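PDB 3MN8: carboxypeptidase D from Drosophila melanogaster, which is a zinc metallocarboxypeptidase that removes C-terminal arginine or lysine from peptides and proteins, including growth factors, peptide hormones and neuropeptides. Local coordinates for residues 112-115 with 116-119; 165-168 with 169-173; 192-195 with 196-200; 343-346 with 347-351; 376-380 with 381-385. One frame throughout, in Å; residues are numbered along the deposited sequence.

Contact 1: 112-115 with 116-119; sequences VYMA and QYLL
Q116 lies alongside V112, the two side chains running in one direction, so that its amide folds back over the carbonyl of the residue one turn earlier. A chi1 of -63° places CG beside the backbone N, and the chain runs on extended, which carries NE2 to 3.1 Å from V112 O. The acceptor sits in the plane of the Q116 amide, yet NE2 approaches from above the V112 carbonyl plane, 63° out of it. V112 O is thus gripped twice, since Q116 N also reaches it in a weak bond of 3.5 Å. NE2 further brushes V112 CG1 and lies near the plane of the Y113 ring, at its edge by CD2.

On another side of the helix, M114 and L118 meet at a slant. The methionine is bent at chi2 and chi3, and its sulfur reaches L118, with M114 SD 3.5 Å from L118 CG. The same SD is a more distant neighbour of Y117 CD2, at 4.5 Å. Helix 317-333 packs on M114, and helix 126-134 receives L118. The Y117 hydroxyl is bonded to E30 OE2.

Beneath these side chains L118 N reaches M114 O at 2.7 Å, and Y117 and L119 make the equivalent bonds to Y113 and A115. Such i to i+4 bonding is that of a regular alpha helix, here helix 106-121 of the first carboxypeptidase-like domain, largely buried at this point.

Contact 2: 165-168 with 169-173; sequences RGNA and ANIDL. With GEM ((2-guanidinoethylmercapto)succinic acid), chain G.
R165 and D172 form a salt bridge, R165 NH2 lying 2.8 Å from D172 OD2, with a weak second bond from NE to the same oxygen. OD2 receives NH2 on its syn lone pair, while the carboxylate plane stands 82° from that of the guanidinium. The arginine chain, extended from CG to NE, carries its head to the inhibitor (2-guanidinoethylmercapto)succinic acid (GEM). NH2 bonds GEM O15 at 2.8 Å and NH1 bonds GEM O13 at 3.2 Å, so the two terminal nitrogens hold one oxygen from each carboxylate. Replacing R165 with an alanine would probably deprive both GEM carboxylates of one charged partner and leave D172 OD2 to its long, weak ion pair with R175.

The remaining polar contacts shape a type I beta turn from N167 to N170. N170 N reaches N167 O at 3.0 Å. N167 OD1 makes an Asx turn, taking A169 N at 2.8 Å from above its carbonyl plane, 57° out of it, and, weakly, I171 N. N167 N closes the loop by bonding I171 O at 3.1 Å.

Side-chain packing is slight: the L173 methyl CD2 lies 4.0 Å from the amide nitrogen N167 ND2, which is bonded to Q195 and E197. This loop, between helices 145-149 and 196-205, borders the active site: D172 OD1 bonds zinc ligand H101, R165 packs on zinc ligand E104, and L173 lies against helix 196-205.

Contact 3: 192-195 with 196-200; sequences QSRQ and PETAA
Q192 OE1, the oxygen of a side-chain amide, lies 4.1 Å from A199 CA, and the same OE1 sits at the edge of the R194 guanidinium, in its plane. A second flat group, the carboxylate of E197, brings OE2 to 3.5 Å from Q195 CB. Q195 itself runs side by side with the P196 ring. The polar ends of both Q195 and E197 find their partner in N167, through Q195 OE1 and E197 OE2, while E197 OE1 is weakly bonded by L70 N.

Q195 is the N-cap residue of helix 196-205, and P196, which has no N-H to offer, opens the first turn. That turn is closed by the backbone: A199 N bonds Q195 O at 2.9 Å, nearly along the C=O axis. T198 lies on this turn, its CB pointing back to the residues before the helix and its OG1 3.5 Å from Q195 CB. D176 OD2 bonds both this hydroxyl and Q195 N, tying the cap residue to the first turn from outside. Over the same turn R194 CB packs against T198 CB at 3.9 Å, while Q192 CG lies 4.2 Å from A199 CB.

Contact 4: 343-346 with 347-351; sequences VTDA and SGFPI
V343 and I351 meet through their outer methyls, V343 CG1 lying 3.8 Å from I351 CD1 as the two side chains slant past one another. In I351, chi1 of -47° sets CG1 beside the backbone N, which turns the CD1 branch back over the start of the loop, 3.7 Å from T344 O. Nearby, D345 lies alongside F349, its OD1 3.1 Å from F349 CB and oblique to the ring, with carboxylate and ring planes 44° apart. P350 CD rests over one face of that ring, toward its rim.

Backbone bonds set these neighbours in place. I351 N reaches V343 O at 2.9 Å, and D345 N bonds F349 O, though the modelled distance is too short to be trusted. V343 O is also approached by P350 CA at 3.6 Å in a CA-H...O contact. Farther out, T344 is bonded through its backbone to F414 and L416, D345 OD2 weakly to Y392 OH, and V343 packs on F414 of strand 410-415. G348, at positive phi, helps the chain turn at the far end.

T344 and P350 form a single non-hydrogen-bonded antiparallel bridge in this transthyretin-like domain. Both backbone bonds across the turn belong to the flanking residues, so the proline's missing N-H is not needed at this bridge.

Contact 5: 376-380 with 381-385; sequences RLLTP and GLYSV
With CG anti to its carbonyl carbon (chi1 -48°), Y383 swings its ring back toward the turn that precedes its strand, where L378, at the like torsion (chi1 -71°), comes up beneath it. This is a tyrosine corner: the sequence L378-T379-P380-G381-L382-Y383 fits the LxPGxY pattern of that motif, known from Greek-key beta proteins, and the tyrosine hydroxyl bonds the backbone four residues earlier. Here it opens strand 381-388 of the transthyretin-like domain.

The side chains of L378 and Y383 run antiparallel past one another. The leucine puts CD1 over the centre of the ring in a CH-pi contact, 4.1 Å from the centroid and 13° off the normal, while L378 CD2 lies over the same ring, 3.8 Å from Y383 CE2. At the ring edge and near its plane, T379 O accepts the hydrogen bond of Y383 OH. The modelled separation of 2.4 Å is very short, so the bond is clear but its exact length is not. A phenylalanine in place of Y383 could keep the leucine contact, but would probably leave T379 O without this donor and the corner less firmly closed.

G381 lies at backbone angles where a CB would collide with P380 O, which fits the glycine of the motif. V402, on strand 398-402, touches both L378 and Y383, and helix 245-257 of the catalytic domain packs on T379 and P380. Beside the hydroxyl, T379 CB stands 3.8 Å from Y383 OH.

How the contacts relate
Contacts 1, 2 and 3 belong to the zinc carboxypeptidase domain, contacts 4 and 5 to the transthyretin-like domain that follows it. Contacts 2 and 3 touch directly, with N167 ND2 2.6 Å from Q195 OE1. Contact 2 reaches the inhibitor itself and lies about 4 Å from the zinc ion by the R165 side chain, while the side chain of T198 in contact 3 is about 13 Å from the metal. Contact 1 stays about 17 Å from contact 2 at the nearest atoms. Contacts 4 and 5 come within about 8 Å at their nearest atoms, and the centre of contact 4 is 46 Å from that of contact 2.

Contact 1: 112-115 with 116-119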
loop_
_atom_site.group_PDB
_atom_site.type_symbol
_atom_site.label_atom_id
_atom_site.label_comp_id
_atom_site.label_asym_id
_atom_site.label_seq_id
_atom_site.Cartn_x
_atom_site.Cartn_y
_atom_site.Cartn_z
ATOM N N VAL A 112 1.122 -8.027 -11.313
ATOM C CA VAL A 112 1.192 -9.384 -11.815
ATOM C C VAL A 112 2.650 -9.717 -12.070
ATOM O O VAL A 112 3.137 -10.777 -11.673
ATOM C CB VAL A 112 0.377 -9.526 -13.099
ATOM C CG1 VAL A 112 0.840 -10.730 -13.890
ATOM C CG2 VAL A 112 -1.115 -9.624 -12.755
ATOM N N TYR A 113 3.349 -8.788 -12.715
ATOM C CA TYR A 113 4.798 -8.884 -12.905
ATOM C C TYR A 113 5.601 -9.016 -11.593
ATOM O O TYR A 113 6.489 -9.858 -11.479
ATOM C CB TYR A 113 5.298 -7.662 -13.683
ATOM C CG TYR A 113 4.845 -7.605 -15.128
ATOM C CD1 TYR A 113 4.847 -6.400 -15.832
ATOM C CD2 TYR A 113 4.426 -8.753 -15.796
ATOM C CE1 TYR A 113 4.441 -6.341 -17.162
ATOM C CE2 TYR A 113 4.019 -8.705 -17.123
ATOM C CZ TYR A 113 4.027 -7.496 -17.795
ATOM O OH TYR A 113 3.619 -7.444 -19.104
ATOM N N MET A 114 5.304 -8.172 -10.612
ATOM C CA MET A 114 6.011 -8.234 -9.339
ATOM C C MET A 114 5.928 -9.631 -8.705
ATOM O O MET A 114 6.946 -10.207 -8.349
ATOM C CB MET A 114 5.490 -7.155 -8.375
ATOM C CG MET A 114 6.160 -7.152 -6.986
ATOM S SD MET A 114 7.943 -6.780 -6.990
ATOM C CE MET A 114 7.901 -5.215 -7.866
ATOM N N ALA A 115 4.716 -10.164 -8.583
ATOM C CA ALA A 115 4.481 -11.484 -8.006
ATOM C C ALA A 115 5.463 -12.504 -8.563
ATOM O O ALA A 115 6.240 -13.111 -7.825
ATOM C CB ALA A 115 3.044 -11.934 -8.293
ATOM N N GLN A 116 5.412 -12.695 -9.875
ATOM C CA GLN A 116 6.321 -13.602 -10.546
ATOM C C GLN A 116 7.777 -13.234 -10.265
ATOM O O GLN A 116 8.576 -14.092 -9.883
ATOM C CB GLN A 116 6.056 -13.565 -12.040
ATOM C CG GLN A 116 4.664 -14.048 -12.443
ATOM C CD GLN A 116 4.355 -13.751 -13.916
ATOM O OE1 GLN A 116 4.715 -14.520 -14.818
ATOM N NE2 GLN A 116 3.706 -12.619 -14.162
ATOM N N TYR A 117 8.104 -11.954 -10.447
ATOM C CA TYR A 117 9.460 -11.448 -10.251
ATOM C C TYR A 117 10.039 -11.816 -8.885
ATOM O O TYR A 117 11.100 -12.429 -8.777
ATOM C CB TYR A 117 9.490 -9.932 -10.427
ATOM C CG TYR A 117 10.873 -9.343 -10.311
ATOM C CD1 TYR A 117 11.738 -9.338 -11.394
ATOM C CD2 TYR A 117 11.320 -8.798 -9.115
ATOM C CE1 TYR A 117 13.011 -8.810 -11.298
ATOM C CE2 TYR A 117 12.597 -8.260 -9.000
ATOM C CZ TYR A 117 13.438 -8.270 -10.098
ATOM O OH TYR A 117 14.703 -7.748 -10.000
ATOM N N LEU A 118 9.336 -11.435 -7.834
ATOM C CA LEU A 118 9.768 -11.748 -6.487
ATOM C C LEU A 118 9.968 -13.238 -6.290
ATOM O O LEU A 118 11.030 -13.678 -5.866
ATOM C CB LEU A 118 8.759 -11.224 -5.465
ATOM C CG LEU A 118 8.855 -9.718 -5.259
ATOM C CD1 LEU A 118 7.787 -9.227 -4.295
ATOM C CD2 LEU A 118 10.258 -9.352 -4.778
ATOM N N LEU A 119 8.941 -14.018 -6.585
ATOM C CA LEU A 119 9.024 -15.449 -6.346
ATOM C C LEU A 119 10.154 -16.099 -7.117
ATOM O O LEU A 119 11.003 -16.761 -6.524
ATOM C CB LEU A 119 7.698 -16.129 -6.664
ATOM C CG LEU A 119 6.681 -15.978 -5.538
ATOM C CD1 LEU A 119 5.318 -16.537 -5.961
ATOM C CD2 LEU A 119 7.214 -16.652 -4.271
#

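Contact 2: 165-168 with 169-173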
loop_
_atom_site.group_PDB
_atom_site.type_symbol
_atom_site.label_atom_id
_atom_site.label_comp_id
_atom_site.label_asym_id
_atom_site.label_seq_id
_atom_site.Cartn_x
_atom_site.Cartn_y
_atom_site.Cartn_z
ATOM N N ARG A 165 -14.614 2.659 -15.208
ATOM C CA ARG A 165 -13.922 3.281 -14.093
ATOM C C ARG A 165 -14.560 2.819 -12.787
ATOM O O ARG A 165 -13.881 2.278 -11.918
ATOM C CB ARG A 165 -13.951 4.814 -14.224
ATOM C CG ARG A 165 -13.279 5.556 -13.071
ATOM C CD ARG A 165 -13.289 7.070 -13.277
ATOM N NE ARG A 165 -13.187 7.799 -12.011
ATOM C CZ ARG A 165 -12.055 8.296 -11.520
ATOM N NH1 ARG A 165 -10.921 8.147 -12.187
ATOM N NH2 ARG A 165 -12.054 8.950 -10.363
ATOM N N GLY A 166 -15.868 3.011 -12.655
ATOM C CA GLY A 166 -16.581 2.595 -11.458
ATOM C C GLY A 166 -16.894 1.122 -11.589
ATOM O O GLY A 166 -16.543 0.508 -12.600
ATOM N N ASN A 167 -17.541 0.544 -10.577
ATOM C CA ASN A 167 -17.864 -0.881 -10.627
ATOM C C ASN A 167 -19.045 -1.140 -11.549
ATOM O O ASN A 167 -19.346 -0.329 -12.433
ATOM C CB ASN A 167 -18.063 -1.499 -9.228
ATOM C CG ASN A 167 -19.326 -1.015 -8.527
ATOM O OD1 ASN A 167 -20.120 -0.249 -9.081
ATOM N ND2 ASN A 167 -19.516 -1.471 -7.292
ATOM N N ALA A 168 -19.706 -2.274 -11.358
ATOM C CA ALA A 168 -20.792 -2.654 -12.256
ATOM C C ALA A 168 -22.034 -1.803 -12.024
ATOM O O ALA A 168 -22.890 -1.708 -12.902
ATOM C CB ALA A 168 -21.118 -4.139 -12.112
ATOM N N ALA A 169 -22.136 -1.191 -10.842
ATOM C CA ALA A 169 -23.251 -0.288 -10.538
ATOM C C ALA A 169 -22.879 1.156 -10.894
ATOM O O ALA A 169 -23.642 2.095 -10.628
ATOM C CB ALA A 169 -23.652 -0.405 -9.071
ATOM N N ASN A 170 -21.702 1.319 -11.499
ATOM C CA ASN A 170 -21.212 2.620 -11.933
ATOM C C ASN A 170 -20.948 3.600 -10.803
ATOM O O ASN A 170 -21.048 4.813 -11.003
ATOM C CB ASN A 170 -22.169 3.257 -12.939
ATOM C CG ASN A 170 -21.790 2.960 -14.361
ATOM O OD1 ASN A 170 -22.562 2.356 -15.105
ATOM N ND2 ASN A 170 -20.593 3.377 -14.753
ATOM N N ILE A 171 -20.609 3.098 -9.619
ATOM C CA ILE A 171 -20.134 4.014 -8.583
ATOM C C ILE A 171 -18.621 3.958 -8.454
ATOM O O ILE A 171 -18.005 2.912 -8.676
ATOM C CB ILE A 171 -20.832 3.854 -7.194
ATOM C CG1 ILE A 171 -20.142 2.795 -6.338
ATOM C CG2 ILE A 171 -22.338 3.608 -7.354
ATOM C CD1 ILE A 171 -19.057 3.349 -5.422
ATOM N N ASP A 172 -18.042 5.109 -8.109
ATOM C CA ASP A 172 -16.596 5.286 -8.030
ATOM C C ASP A 172 -16.067 4.778 -6.687
ATOM O O ASP A 172 -16.240 5.423 -5.648
ATOM C CB ASP A 172 -16.227 6.763 -8.259
ATOM C CG ASP A 172 -14.716 7.000 -8.345
ATOM O OD1 ASP A 172 -13.935 6.235 -7.710
ATOM O OD2 ASP A 172 -14.318 7.965 -9.049
ATOM N N LEU A 173 -15.425 3.612 -6.718
ATOM C CA LEU A 173 -14.964 2.976 -5.498
ATOM C C LEU A 173 -14.027 3.887 -4.703
ATOM O O LEU A 173 -13.903 3.747 -3.487
ATOM C CB LEU A 173 -14.310 1.632 -5.818
ATOM C CG LEU A 173 -15.262 0.582 -6.403
ATOM C CD1 LEU A 173 -14.503 -0.668 -6.839
ATOM C CD2 LEU A 173 -16.377 0.239 -5.408
HETATM C C8 GEM G . -7.878 10.354 -8.264
HETATM S S7 GEM G . -7.056 9.548 -6.918
HETATM C C6 GEM G . -5.507 10.406 -6.923
HETATM C C5 GEM G . -5.646 11.925 -6.846
HETATM N N3 GEM G . -6.132 12.254 -5.515
HETATM C C1 GEM G . -6.550 13.441 -5.088
HETATM N N4 GEM G . -6.969 13.593 -3.838
HETATM N N2 GEM G . -6.555 14.483 -5.913
HETATM C C9 GEM G . -9.316 9.909 -8.239
HETATM O O14 GEM G . -9.647 9.031 -7.412
HETATM O O15 GEM G . -10.127 10.433 -9.031
HETATM C C10 GEM G . -7.216 10.090 -9.627
HETATM C C11 GEM G . -7.302 8.669 -10.171
HETATM O O12 GEM G . -6.239 8.144 -10.583
HETATM O O13 GEM G . -8.415 8.085 -10.228
#

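Contact 3: 192-195 with 196-200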
loop_
_atom_site.group_PDB
_atom_site.type_symbol
_atom_site.label_atom_id
_atom_site.label_comp_id
_atom_site.label_asym_id
_atom_site.label_seq_id
_atom_site.Cartn_x
_atom_site.Cartn_y
_atom_site.Cartn_z
ATOM N N GLN A 192 -20.963 -0.720 6.977
ATOM C CA GLN A 192 -21.147 -1.116 5.570
ATOM C C GLN A 192 -22.434 -0.820 4.791
ATOM O O GLN A 192 -23.152 0.152 5.040
ATOM C CB GLN A 192 -20.784 -2.594 5.379
ATOM C CG GLN A 192 -19.310 -2.882 5.609
ATOM C CD GLN A 192 -18.443 -1.630 5.548
ATOM O OE1 GLN A 192 -18.372 -0.953 4.522
ATOM N NE2 GLN A 192 -17.773 -1.322 6.655
ATOM N N SER A 193 -22.668 -1.692 3.814
ATOM C CA SER A 193 -23.642 -1.500 2.750
ATOM C C SER A 193 -23.098 -0.596 1.646
ATOM O O SER A 193 -23.854 0.105 0.977
ATOM C CB SER A 193 -24.976 -0.979 3.270
ATOM O OG SER A 193 -26.000 -1.238 2.315
ATOM N N ARG A 194 -21.781 -0.608 1.468
ATOM C CA ARG A 194 -21.160 0.071 0.342
ATOM C C ARG A 194 -21.155 -0.900 -0.823
ATOM O O ARG A 194 -21.944 -1.851 -0.860
ATOM C CB ARG A 194 -19.717 0.421 0.675
ATOM C CG ARG A 194 -19.485 0.688 2.118
ATOM C CD ARG A 194 -19.157 2.141 2.328
ATOM N NE ARG A 194 -18.887 2.449 3.730
ATOM C CZ ARG A 194 -18.856 3.686 4.208
ATOM N NH1 ARG A 194 -19.074 4.706 3.388
ATOM N NH2 ARG A 194 -18.616 3.905 5.494
ATOM N N GLN A 195 -20.244 -0.675 -1.765
ATOM C CA GLN A 195 -20.022 -1.635 -2.827
ATOM C C GLN A 195 -19.271 -2.847 -2.276
ATOM O O GLN A 195 -18.385 -2.721 -1.425
ATOM C CB GLN A 195 -19.263 -1.011 -3.994
ATOM C CG GLN A 195 -19.950 0.210 -4.582
ATOM C CD GLN A 195 -21.364 -0.065 -5.076
ATOM O OE1 GLN A 195 -21.591 -0.957 -5.894
ATOM N NE2 GLN A 195 -22.319 0.724 -4.600
ATOM N N PRO A 196 -19.644 -4.037 -2.766
ATOM C CA PRO A 196 -19.065 -5.318 -2.366
ATOM C C PRO A 196 -17.566 -5.148 -2.265
ATOM O O PRO A 196 -16.935 -5.563 -1.303
ATOM C CB PRO A 196 -19.373 -6.223 -3.562
ATOM C CG PRO A 196 -20.578 -5.656 -4.166
ATOM C CD PRO A 196 -20.527 -4.172 -3.935
ATOM N N GLU A 197 -17.006 -4.512 -3.282
ATOM C CA GLU A 197 -15.569 -4.443 -3.439
ATOM C C GLU A 197 -14.983 -3.604 -2.325
ATOM O O GLU A 197 -13.957 -3.946 -1.754
ATOM C CB GLU A 197 -15.218 -3.856 -4.814
ATOM C CG GLU A 197 -15.641 -4.723 -6.014
ATOM C CD GLU A 197 -17.063 -4.438 -6.487
ATOM O OE1 GLU A 197 -17.513 -5.110 -7.454
ATOM O OE2 GLU A 197 -17.715 -3.537 -5.899
ATOM N N THR A 198 -15.657 -2.505 -2.020
ATOM C CA THR A 198 -15.241 -1.620 -0.949
ATOM C C THR A 198 -15.284 -2.392 0.364
ATOM O O THR A 198 -14.280 -2.506 1.069
ATOM C CB THR A 198 -16.185 -0.413 -0.845
ATOM O OG1 THR A 198 -16.465 0.120 -2.155
ATOM C CG2 THR A 198 -15.586 0.658 0.060
ATOM N N ALA A 199 -16.460 -2.927 0.686
ATOM C CA ALA A 199 -16.661 -3.688 1.918
ATOM C C ALA A 199 -15.568 -4.733 2.119
ATOM O O ALA A 199 -15.014 -4.857 3.203
ATOM C CB ALA A 199 -18.045 -4.360 1.918
ATOM N N ALA A 200 -15.270 -5.490 1.070
ATOM C CA ALA A 200 -14.247 -6.519 1.134
ATOM C C ALA A 200 -12.925 -5.929 1.601
ATOM O O ALA A 200 -12.270 -6.455 2.504
ATOM C CB ALA A 200 -14.073 -7.174 -0.237
#

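Contact 4: 343-346 with 347-351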
loop_
_atom_site.group_PDB
_atom_site.type_symbol
_atom_site.label_atom_id
_atom_site.label_comp_id
_atom_site.label_asym_id
_atom_site.label_seq_id
_atom_site.Cartn_x
_atom_site.Cartn_y
_atom_site.Cartn_z
ATOM N N VAL A 343 4.992 -4.060 23.179
ATOM C CA VAL A 343 4.476 -3.564 24.434
ATOM C C VAL A 343 4.007 -4.811 25.146
ATOM O O VAL A 343 3.152 -5.558 24.653
ATOM C CB VAL A 343 3.328 -2.563 24.248
ATOM C CG1 VAL A 343 2.746 -2.165 25.596
ATOM C CG2 VAL A 343 3.815 -1.351 23.469
ATOM N N THR A 344 4.593 -5.045 26.308
ATOM C CA THR A 344 4.407 -6.309 26.974
ATOM C C THR A 344 4.047 -6.157 28.445
ATOM O O THR A 344 4.230 -5.093 29.043
ATOM C CB THR A 344 5.676 -7.144 26.874
ATOM O OG1 THR A 344 5.371 -8.501 27.205
ATOM C CG2 THR A 344 6.744 -6.605 27.832
ATOM N N ASP A 345 3.509 -7.240 28.992
ATOM C CA ASP A 345 3.281 -7.414 30.415
ATOM C C ASP A 345 4.549 -7.264 31.198
ATOM O O ASP A 345 5.653 -7.233 30.633
ATOM C CB ASP A 345 2.868 -8.859 30.669
ATOM C CG ASP A 345 1.429 -8.991 30.962
ATOM O OD1 ASP A 345 0.947 -10.143 31.049
ATOM O OD2 ASP A 345 0.790 -7.933 31.109
ATOM N N ALA A 346 4.370 -7.226 32.517
ATOM C CA ALA A 346 5.432 -7.555 33.460
ATOM C C ALA A 346 5.648 -9.058 33.377
ATOM O O ALA A 346 6.777 -9.533 33.517
ATOM C CB ALA A 346 5.051 -7.149 34.871
ATOM N N SER A 347 4.555 -9.792 33.150
ATOM C CA SER A 347 4.626 -11.205 32.781
ATOM C C SER A 347 5.417 -11.367 31.492
ATOM O O SER A 347 5.652 -12.482 31.044
ATOM C CB SER A 347 3.225 -11.788 32.555
ATOM O OG SER A 347 2.413 -11.675 33.712
ATOM N N GLY A 348 5.809 -10.247 30.888
ATOM C CA GLY A 348 6.473 -10.271 29.598
ATOM C C GLY A 348 5.524 -10.762 28.521
ATOM O O GLY A 348 5.926 -11.458 27.590
ATOM N N PHE A 349 4.258 -10.383 28.659
ATOM C CA PHE A 349 3.185 -10.903 27.827
ATOM C C PHE A 349 2.489 -9.790 27.042
ATOM O O PHE A 349 2.084 -8.776 27.611
ATOM C CB PHE A 349 2.157 -11.650 28.684
ATOM C CG PHE A 349 1.071 -12.269 27.880
ATOM C CD1 PHE A 349 1.178 -13.584 27.450
ATOM C CD2 PHE A 349 -0.031 -11.522 27.492
ATOM C CE1 PHE A 349 0.184 -14.162 26.671
ATOM C CE2 PHE A 349 -1.032 -12.090 26.714
ATOM C CZ PHE A 349 -0.920 -13.413 26.303
ATOM N N PRO A 350 2.316 -9.996 25.729
ATOM C CA PRO A 350 1.924 -8.911 24.824
ATOM C C PRO A 350 0.631 -8.217 25.205
ATOM O O PRO A 350 -0.365 -8.887 25.473
ATOM C CB PRO A 350 1.753 -9.618 23.469
ATOM C CG PRO A 350 1.595 -11.052 23.788
ATOM C CD PRO A 350 2.401 -11.291 25.032
ATOM N N ILE A 351 0.656 -6.886 25.216
ATOM C CA ILE A 351 -0.563 -6.102 25.352
ATOM C C ILE A 351 -1.084 -5.677 23.978
ATOM O O ILE A 351 -0.409 -4.962 23.225
ATOM C CB ILE A 351 -0.357 -4.846 26.211
ATOM C CG1 ILE A 351 0.390 -5.186 27.503
ATOM C CG2 ILE A 351 -1.696 -4.214 26.523
ATOM C CD1 ILE A 351 0.784 -3.961 28.322
#

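Contact 5: 376-380 with 381-385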
loop_
_atom_site.group_PDB
_atom_site.type_symbol
_atom_site.label_atom_id
_atom_site.label_comp_id
_atom_site.label_asym_id
_atom_site.label_seq_id
_atom_site.Cartn_x
_atom_site.Cartn_y
_atom_site.Cartn_z
ATOM N N ARG A 376 6.687 1.801 13.814
ATOM C CA ARG A 376 6.458 3.224 13.631
ATOM C C ARG A 376 7.447 3.768 12.622
ATOM O O ARG A 376 8.645 3.935 12.898
ATOM C CB ARG A 376 6.543 3.977 14.957
ATOM C CG ARG A 376 6.379 5.488 14.841
ATOM C CD ARG A 376 4.998 5.884 14.360
ATOM N NE ARG A 376 4.867 7.334 14.213
ATOM C CZ ARG A 376 3.805 7.957 13.706
ATOM N NH1 ARG A 376 2.757 7.270 13.277
ATOM N NH2 ARG A 376 3.787 9.276 13.626
ATOM N N LEU A 377 6.934 4.022 11.429
ATOM C CA LEU A 377 7.771 4.522 10.359
ATOM C C LEU A 377 8.258 5.897 10.744
ATOM O O LEU A 377 7.475 6.740 11.171
ATOM C CB LEU A 377 6.974 4.594 9.061
ATOM C CG LEU A 377 6.355 3.283 8.592
ATOM C CD1 LEU A 377 5.817 3.457 7.186
ATOM C CD2 LEU A 377 7.366 2.148 8.660
ATOM N N LEU A 378 9.547 6.141 10.578
ATOM C CA LEU A 378 10.091 7.436 10.944
ATOM C C LEU A 378 11.132 7.949 9.952
ATOM O O LEU A 378 11.900 7.202 9.371
ATOM C CB LEU A 378 10.662 7.402 12.373
ATOM C CG LEU A 378 9.690 7.302 13.565
ATOM C CD1 LEU A 378 10.425 7.034 14.859
ATOM C CD2 LEU A 378 8.851 8.561 13.713
ATOM N N THR A 379 11.110 9.251 9.755
ATOM C CA THR A 379 12.171 9.957 9.085
ATOM C C THR A 379 13.377 9.899 10.003
ATOM O O THR A 379 13.215 9.768 11.216
ATOM C CB THR A 379 11.735 11.410 8.904
ATOM O OG1 THR A 379 10.726 11.456 7.888
ATOM C CG2 THR A 379 12.907 12.316 8.513
ATOM N N PRO A 380 14.591 9.970 9.433
ATOM C CA PRO A 380 15.782 10.119 10.283
ATOM C C PRO A 380 15.668 11.292 11.281
ATOM O O PRO A 380 15.035 12.321 10.988
ATOM C CB PRO A 380 16.899 10.363 9.268
ATOM C CG PRO A 380 16.438 9.608 8.044
ATOM C CD PRO A 380 14.937 9.772 8.014
ATOM N N GLY A 381 16.277 11.123 12.453
ATOM C CA GLY A 381 16.173 12.098 13.522
ATOM C C GLY A 381 16.136 11.422 14.878
ATOM O O GLY A 381 16.350 10.213 14.973
ATOM N N LEU A 382 15.881 12.186 15.937
ATOM C CA LEU A 382 15.810 11.580 17.254
ATOM C C LEU A 382 14.481 11.884 17.911
ATOM O O LEU A 382 13.978 13.001 17.817
ATOM C CB LEU A 382 16.994 11.993 18.134
ATOM C CG LEU A 382 17.094 13.396 18.727
ATOM C CD1 LEU A 382 16.052 13.635 19.820
ATOM C CD2 LEU A 382 18.490 13.590 19.292
ATOM N N TYR A 383 13.922 10.876 18.577
ATOM C CA TYR A 383 12.573 10.973 19.116
ATOM C C TYR A 383 12.412 10.461 20.552
ATOM O O TYR A 383 13.189 9.653 21.041
ATOM C CB TYR A 383 11.618 10.214 18.218
ATOM C CG TYR A 383 11.750 10.525 16.749
ATOM C CD1 TYR A 383 12.811 10.018 15.999
ATOM C CD2 TYR A 383 10.791 11.299 16.096
ATOM C CE1 TYR A 383 12.927 10.291 14.637
ATOM C CE2 TYR A 383 10.892 11.578 14.738
ATOM C CZ TYR A 383 11.960 11.073 14.010
ATOM O OH TYR A 383 12.049 11.353 12.661
ATOM N N SER A 384 11.379 10.951 21.224
ATOM C CA SER A 384 10.973 10.415 22.513
ATOM C C SER A 384 9.704 9.604 22.312
ATOM O O SER A 384 8.623 10.143 22.054
ATOM C CB SER A 384 10.741 11.538 23.523
ATOM O OG SER A 384 11.954 11.882 24.166
ATOM N N VAL A 385 9.846 8.293 22.403
ATOM C CA VAL A 385 8.716 7.404 22.191
ATOM C C VAL A 385 8.196 6.925 23.534
ATOM O O VAL A 385 8.985 6.669 24.447
ATOM C CB VAL A 385 9.135 6.185 21.355
ATOM C CG1 VAL A 385 7.920 5.465 20.832
ATOM C CG2 VAL A 385 10.033 6.622 20.213
#